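Local coordinates for protein APL1 (PDB 3O6N) that probably regulates complement-like immunity in the mosquito Anopheles gambiae as the leucine-rich repeat partner of LRIM1 in a heterodimeric complex, at residues D20-T32 and Q47-P61. Numbering follows the deposited sequence.
Sequences DCVFYDVHIDMQT and QKIVTFKNSTMRKLP
Phe-23 and Phe-52, on adjacent parallel strands, form an offset stack, centroids 5.0 Å apart and planes 30° from parallel. Both sit on the inward face, and matching torsions (chi1 -67° and -68°) lean the rings side by side. Met-57 CE covers the other face of Phe-52, and Phe-37 and Phe-68 turn edge-to-face against Phe-23. Cys-21 SG, disulfide-bonded to Cys-12, packs over one face of the Phe-23 ring. Ile-28 CD1 touches the pliable Met-57 at CG and the rigid Pro-61 ring at CG. The opposite face is mixed: Lys-53 CB lies over the Tyr-24 ring in a CH-pi contact, and Val-22 CG2 packs on Thr-51 CG2 at 3.6 Å. Where both chains turn at Asp-25 and Asn-54, Ser-55 OG replaces a backbone acceptor, taking Val-26 N at 3.0 Å while donating to Lys-53 O, as a short hydroxyl can. His-27 ND1 and Thr-56 OG1 share a 3.0 Å hydrogen bond in the imidazole plane. Asp-20 OD1 accepts Ile-49 N at 2.8 Å and, weakly, Lys-48 N, holding that strand's start. Core packing and side-chain bonds reinforce the parallel backbone ladder (Phe-23 N to Thr-51 O) fastening the leucine-rich repeat solenoid's edge coil to the next.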
loop_
_atom_site.group_PDB
_atom_site.type_symbol
_atom_site.label_atom_id
_atom_site.label_comp_id
_atom_site.label_asym_id
_atom_site.label_seq_id
_atom_site.Cartn_x
_atom_site.Cartn_y
_atom_site.Cartn_z
ATOM N N ASP A 20 18.937 8.023 25.084
ATOM C CA ASP A 20 19.638 8.325 26.328
ATOM C C ASP A 20 18.789 9.080 27.358
ATOM O O ASP A 20 19.304 9.507 28.390
ATOM C CB ASP A 20 20.955 9.069 26.062
ATOM C CG ASP A 20 20.820 10.155 25.014
ATOM O OD1 ASP A 20 19.681 10.581 24.721
ATOM O OD2 ASP A 20 21.867 10.589 24.486
ATOM N N CYS A 21 17.498 9.242 27.082
ATOM C CA CYS A 21 16.585 9.841 28.055
ATOM C C CYS A 21 15.195 9.231 28.003
ATOM O O CYS A 21 14.442 9.455 27.056
ATOM C CB CYS A 21 16.472 11.360 27.884
ATOM S SG CYS A 21 15.239 12.119 29.008
ATOM N N VAL A 22 14.852 8.472 29.037
ATOM C CA VAL A 22 13.513 7.922 29.164
ATOM C C VAL A 22 12.782 8.534 30.358
ATOM O O VAL A 22 13.199 8.371 31.506
ATOM C CB VAL A 22 13.550 6.387 29.321
ATOM C CG1 VAL A 22 12.137 5.828 29.408
ATOM C CG2 VAL A 22 14.314 5.757 28.167
ATOM N N PHE A 23 11.701 9.255 30.073
ATOM C CA PHE A 23 10.847 9.806 31.119
ATOM C C PHE A 23 9.854 8.742 31.556
ATOM O O PHE A 23 9.350 7.977 30.731
ATOM C CB PHE A 23 10.083 11.034 30.618
ATOM C CG PHE A 23 10.954 12.223 30.322
ATOM C CD1 PHE A 23 11.483 12.984 31.350
ATOM C CD2 PHE A 23 11.218 12.597 29.013
ATOM C CE1 PHE A 23 12.277 14.080 31.083
ATOM C CE2 PHE A 23 12.011 13.695 28.738
ATOM C CZ PHE A 23 12.540 14.441 29.774
ATOM N N TYR A 24 9.574 8.699 32.854
ATOM C CA TYR A 24 8.616 7.748 33.404
ATOM C C TYR A 24 7.486 8.456 34.145
ATOM O O TYR A 24 7.718 9.416 34.882
ATOM C CB TYR A 24 9.312 6.772 34.358
ATOM C CG TYR A 24 9.802 5.502 33.701
ATOM C CD1 TYR A 24 8.961 4.407 33.554
ATOM C CD2 TYR A 24 11.107 5.394 33.237
ATOM C CE1 TYR A 24 9.402 3.240 32.958
ATOM C CE2 TYR A 24 11.559 4.230 32.639
ATOM C CZ TYR A 24 10.702 3.157 32.503
ATOM O OH TYR A 24 11.142 1.996 31.909
ATOM N N ASP A 25 6.265 7.978 33.932
ATOM C CA ASP A 25 5.113 8.412 34.714
ATOM C C ASP A 25 4.819 9.905 34.608
ATOM O O ASP A 25 4.463 10.545 35.597
ATOM C CB ASP A 25 5.298 8.015 36.180
ATOM C CG ASP A 25 5.525 6.528 36.350
ATOM O OD1 ASP A 25 4.690 5.743 35.857
ATOM O OD2 ASP A 25 6.546 6.144 36.958
ATOM N N VAL A 26 4.971 10.455 33.408
ATOM C CA VAL A 26 4.588 11.836 33.162
ATOM C C VAL A 26 3.089 11.872 32.921
ATOM O O VAL A 26 2.575 11.137 32.077
ATOM C CB VAL A 26 5.293 12.410 31.929
ATOM C CG1 VAL A 26 4.802 13.822 31.653
ATOM C CG2 VAL A 26 6.798 12.379 32.110
ATOM N N HIS A 27 2.382 12.713 33.665
ATOM C CA HIS A 27 0.939 12.817 33.494
ATOM C C HIS A 27 0.473 14.262 33.435
ATOM O O HIS A 27 0.363 14.943 34.456
ATOM C CB HIS A 27 0.207 12.026 34.578
ATOM C CG HIS A 27 0.467 10.554 34.510
ATOM N ND1 HIS A 27 -0.005 9.763 33.485
ATOM C CD2 HIS A 27 1.174 9.734 35.323
ATOM C CE1 HIS A 27 0.388 8.516 33.677
ATOM N NE2 HIS A 27 1.106 8.472 34.785
ATOM N N ILE A 28 0.223 14.722 32.214
ATOM C CA ILE A 28 -0.239 16.078 31.967
ATOM C C ILE A 28 -1.579 15.993 31.267
ATOM O O ILE A 28 -1.702 15.325 30.240
ATOM C CB ILE A 28 0.733 16.832 31.038
ATOM C CG1 ILE A 28 2.135 16.883 31.648
ATOM C CG2 ILE A 28 0.215 18.234 30.734
ATOM C CD1 ILE A 28 3.173 17.480 30.722
ATOM N N ASP A 29 -2.593 16.645 31.821
ATOM C CA ASP A 29 -3.862 16.753 31.115
ATOM C C ASP A 29 -4.039 18.172 30.585
ATOM O O ASP A 29 -3.128 18.995 30.685
ATOM C CB ASP A 29 -5.042 16.328 31.996
ATOM C CG ASP A 29 -5.062 17.038 33.331
ATOM O OD1 ASP A 29 -5.484 18.213 33.371
ATOM O OD2 ASP A 29 -4.669 16.417 34.340
ATOM N N MET A 30 -5.203 18.448 30.008
ATOM C CA MET A 30 -5.469 19.760 29.434
ATOM C C MET A 30 -5.400 20.845 30.508
ATOM O O MET A 30 -4.896 21.942 30.264
ATOM C CB MET A 30 -6.841 19.768 28.759
ATOM C CG MET A 30 -7.110 18.540 27.898
ATOM S SD MET A 30 -6.162 18.514 26.364
ATOM C CE MET A 30 -7.347 19.226 25.223
ATOM N N GLN A 31 -5.901 20.523 31.697
ATOM C CA GLN A 31 -5.961 21.477 32.801
ATOM C C GLN A 31 -4.582 21.835 33.348
ATOM O O GLN A 31 -4.301 23.000 33.631
ATOM C CB GLN A 31 -6.834 20.925 33.933
ATOM C CG GLN A 31 -8.250 20.558 33.513
ATOM C CD GLN A 31 -9.056 19.956 34.648
ATOM O OE1 GLN A 31 -8.541 19.742 35.746
ATOM N NE2 GLN A 31 -10.329 19.678 34.389
ATOM N N THR A 32 -3.728 20.824 33.494
ATOM C CA THR A 32 -2.412 20.991 34.109
ATOM C C THR A 32 -1.727 22.293 33.713
ATOM O O THR A 32 -1.637 22.623 32.530
ATOM C CB THR A 32 -1.471 19.829 33.744
ATOM O OG1 THR A 32 -2.176 18.587 33.832
ATOM C CG2 THR A 32 -0.274 19.802 34.681
ATOM N N GLN A 47 20.674 15.237 26.357
ATOM C CA GLN A 47 20.251 13.972 25.766
ATOM C C GLN A 47 19.730 14.162 24.340
ATOM O O GLN A 47 19.060 15.150 24.034
ATOM C CB GLN A 47 19.205 13.281 26.646
ATOM C CG GLN A 47 19.756 12.714 27.954
ATOM C CD GLN A 47 19.887 13.756 29.055
ATOM O OE1 GLN A 47 19.272 14.821 28.999
ATOM N NE2 GLN A 47 20.691 13.449 30.064
ATOM N N LYS A 48 20.042 13.205 23.474
ATOM C CA LYS A 48 19.701 13.303 22.059
ATOM C C LYS A 48 18.527 12.406 21.675
ATOM O O LYS A 48 17.862 12.644 20.668
ATOM C CB LYS A 48 20.918 12.959 21.198
ATOM C CG LYS A 48 22.105 13.888 21.395
ATOM C CD LYS A 48 23.257 13.497 20.484
ATOM C CE LYS A 48 24.371 14.528 20.523
ATOM N NZ LYS A 48 25.442 14.214 19.535
ATOM N N ILE A 49 18.283 11.374 22.475
ATOM C CA ILE A 49 17.207 10.428 22.195
ATOM C C ILE A 49 16.196 10.454 23.332
ATOM O O ILE A 49 16.522 10.130 24.473
ATOM C CB ILE A 49 17.740 8.991 22.021
ATOM C CG1 ILE A 49 19.119 8.998 21.352
ATOM C CG2 ILE A 49 16.753 8.148 21.231
ATOM C CD1 ILE A 49 19.133 9.585 19.964
ATOM N N VAL A 50 14.968 10.850 23.023
ATOM C CA VAL A 50 13.968 11.049 24.062
ATOM C C VAL A 50 12.725 10.206 23.837
ATOM O O VAL A 50 12.107 10.264 22.775
ATOM C CB VAL A 50 13.547 12.528 24.160
ATOM C CG1 VAL A 50 12.364 12.681 25.106
ATOM C CG2 VAL A 50 14.721 13.379 24.611
ATOM N N THR A 51 12.364 9.421 24.844
ATOM C CA THR A 51 11.128 8.660 24.795
ATOM C C THR A 51 10.430 8.671 26.149
ATOM O O THR A 51 11.016 9.062 27.158
ATOM C CB THR A 51 11.366 7.202 24.350
ATOM O OG1 THR A 51 10.120 6.626 23.947
ATOM C CG2 THR A 51 11.949 6.389 25.486
ATOM N N PHE A 52 9.172 8.247 26.157
ATOM C CA PHE A 52 8.365 8.238 27.367
ATOM C C PHE A 52 7.852 6.836 27.653
ATOM O O PHE A 52 7.579 6.067 26.731
ATOM C CB PHE A 52 7.179 9.189 27.214
ATOM C CG PHE A 52 7.570 10.636 27.160
ATOM C CD1 PHE A 52 7.333 11.470 28.239
ATOM C CD2 PHE A 52 8.189 11.160 26.037
ATOM C CE1 PHE A 52 7.696 12.803 28.196
ATOM C CE2 PHE A 52 8.556 12.492 25.990
ATOM C CZ PHE A 52 8.309 13.313 27.071
ATOM N N LYS A 53 7.726 6.507 28.934
ATOM C CA LYS A 53 7.143 5.233 29.338
ATOM C C LYS A 53 6.062 5.459 30.387
ATOM O O LYS A 53 6.231 6.267 31.298
ATOM C CB LYS A 53 8.221 4.287 29.872
ATOM C CG LYS A 53 9.172 3.771 28.804
ATOM C CD LYS A 53 8.411 3.048 27.705
ATOM C CE LYS A 53 9.343 2.560 26.609
ATOM N NZ LYS A 53 8.596 1.911 25.494
ATOM N N ASN A 54 4.947 4.750 30.244
ATOM C CA ASN A 54 3.842 4.870 31.183
ATOM C C ASN A 54 3.465 6.333 31.403
ATOM O O ASN A 54 3.263 6.773 32.536
ATOM C CB ASN A 54 4.207 4.206 32.513
ATOM C CG ASN A 54 3.064 3.402 33.097
ATOM O OD1 ASN A 54 1.909 3.825 33.061
ATOM N ND2 ASN A 54 3.381 2.230 33.633
ATOM N N SER A 55 3.374 7.085 30.309
ATOM C CA SER A 55 3.120 8.521 30.388
ATOM C C SER A 55 1.926 8.958 29.547
ATOM O O SER A 55 1.553 8.295 28.575
ATOM C CB SER A 55 4.360 9.305 29.957
ATOM O OG SER A 55 5.471 9.009 30.785
ATOM N N THR A 56 1.334 10.083 29.936
ATOM C CA THR A 56 0.284 10.731 29.161
ATOM C C THR A 56 0.503 12.244 29.144
ATOM O O THR A 56 0.771 12.857 30.179
ATOM C CB THR A 56 -1.118 10.435 29.729
ATOM O OG1 THR A 56 -1.252 11.037 31.022
ATOM C CG2 THR A 56 -1.345 8.936 29.849
ATOM N N MET A 57 0.404 12.837 27.961
ATOM C CA MET A 57 0.479 14.284 27.818
ATOM C C MET A 57 -0.620 14.739 26.874
ATOM O O MET A 57 -0.411 14.823 25.664
ATOM C CB MET A 57 1.845 14.712 27.277
ATOM C CG MET A 57 3.008 14.464 28.229
ATOM S SD MET A 57 4.502 15.334 27.715
ATOM C CE MET A 57 4.942 14.441 26.229
ATOM N N ARG A 58 -1.792 15.027 27.427
ATOM C CA ARG A 58 -2.951 15.352 26.601
ATOM C C ARG A 58 -2.732 16.642 25.809
ATOM O O ARG A 58 -3.293 16.825 24.727
ATOM C CB ARG A 58 -4.223 15.387 27.452
ATOM C CG ARG A 58 -4.359 14.137 28.321
ATOM C CD ARG A 58 -5.795 13.809 28.701
ATOM N NE ARG A 58 -5.853 12.711 29.667
ATOM C CZ ARG A 58 -5.896 11.418 29.346
ATOM N NH1 ARG A 58 -5.893 11.039 28.075
ATOM N NH2 ARG A 58 -5.943 10.499 30.302
ATOM N N LYS A 59 -1.901 17.527 26.349
ATOM C CA LYS A 59 -1.386 18.654 25.581
ATOM C C LYS A 59 0.135 18.637 25.656
ATOM O O LYS A 59 0.704 18.574 26.743
ATOM C CB LYS A 59 -1.933 19.984 26.109
ATOM C CG LYS A 59 -1.321 21.203 25.434
ATOM C CD LYS A 59 -2.013 22.495 25.853
ATOM C CE LYS A 59 -1.417 23.692 25.121
ATOM N NZ LYS A 59 -2.167 24.951 25.387
ATOM N N LEU A 60 0.789 18.671 24.502
ATOM C CA LEU A 60 2.246 18.709 24.459
ATOM C C LEU A 60 2.740 20.110 24.820
ATOM O O LEU A 60 2.462 21.068 24.102
ATOM C CB LEU A 60 2.747 18.318 23.069
ATOM C CG LEU A 60 4.265 18.208 22.909
ATOM C CD1 LEU A 60 4.814 17.033 23.719
ATOM C CD2 LEU A 60 4.635 18.077 21.444
ATOM N N PRO A 61 3.476 20.231 25.937
ATOM C CA PRO A 61 3.912 21.535 26.453
ATOM C C PRO A 61 5.208 22.029 25.820
ATOM O O PRO A 61 6.034 21.226 25.397
ATOM C CB PRO A 61 4.149 21.249 27.938
ATOM C CG PRO A 61 4.607 19.818 27.958
ATOM C CD PRO A 61 3.879 19.121 26.820
HETATM O O HOH W 1 21.469 10.549 29.897
#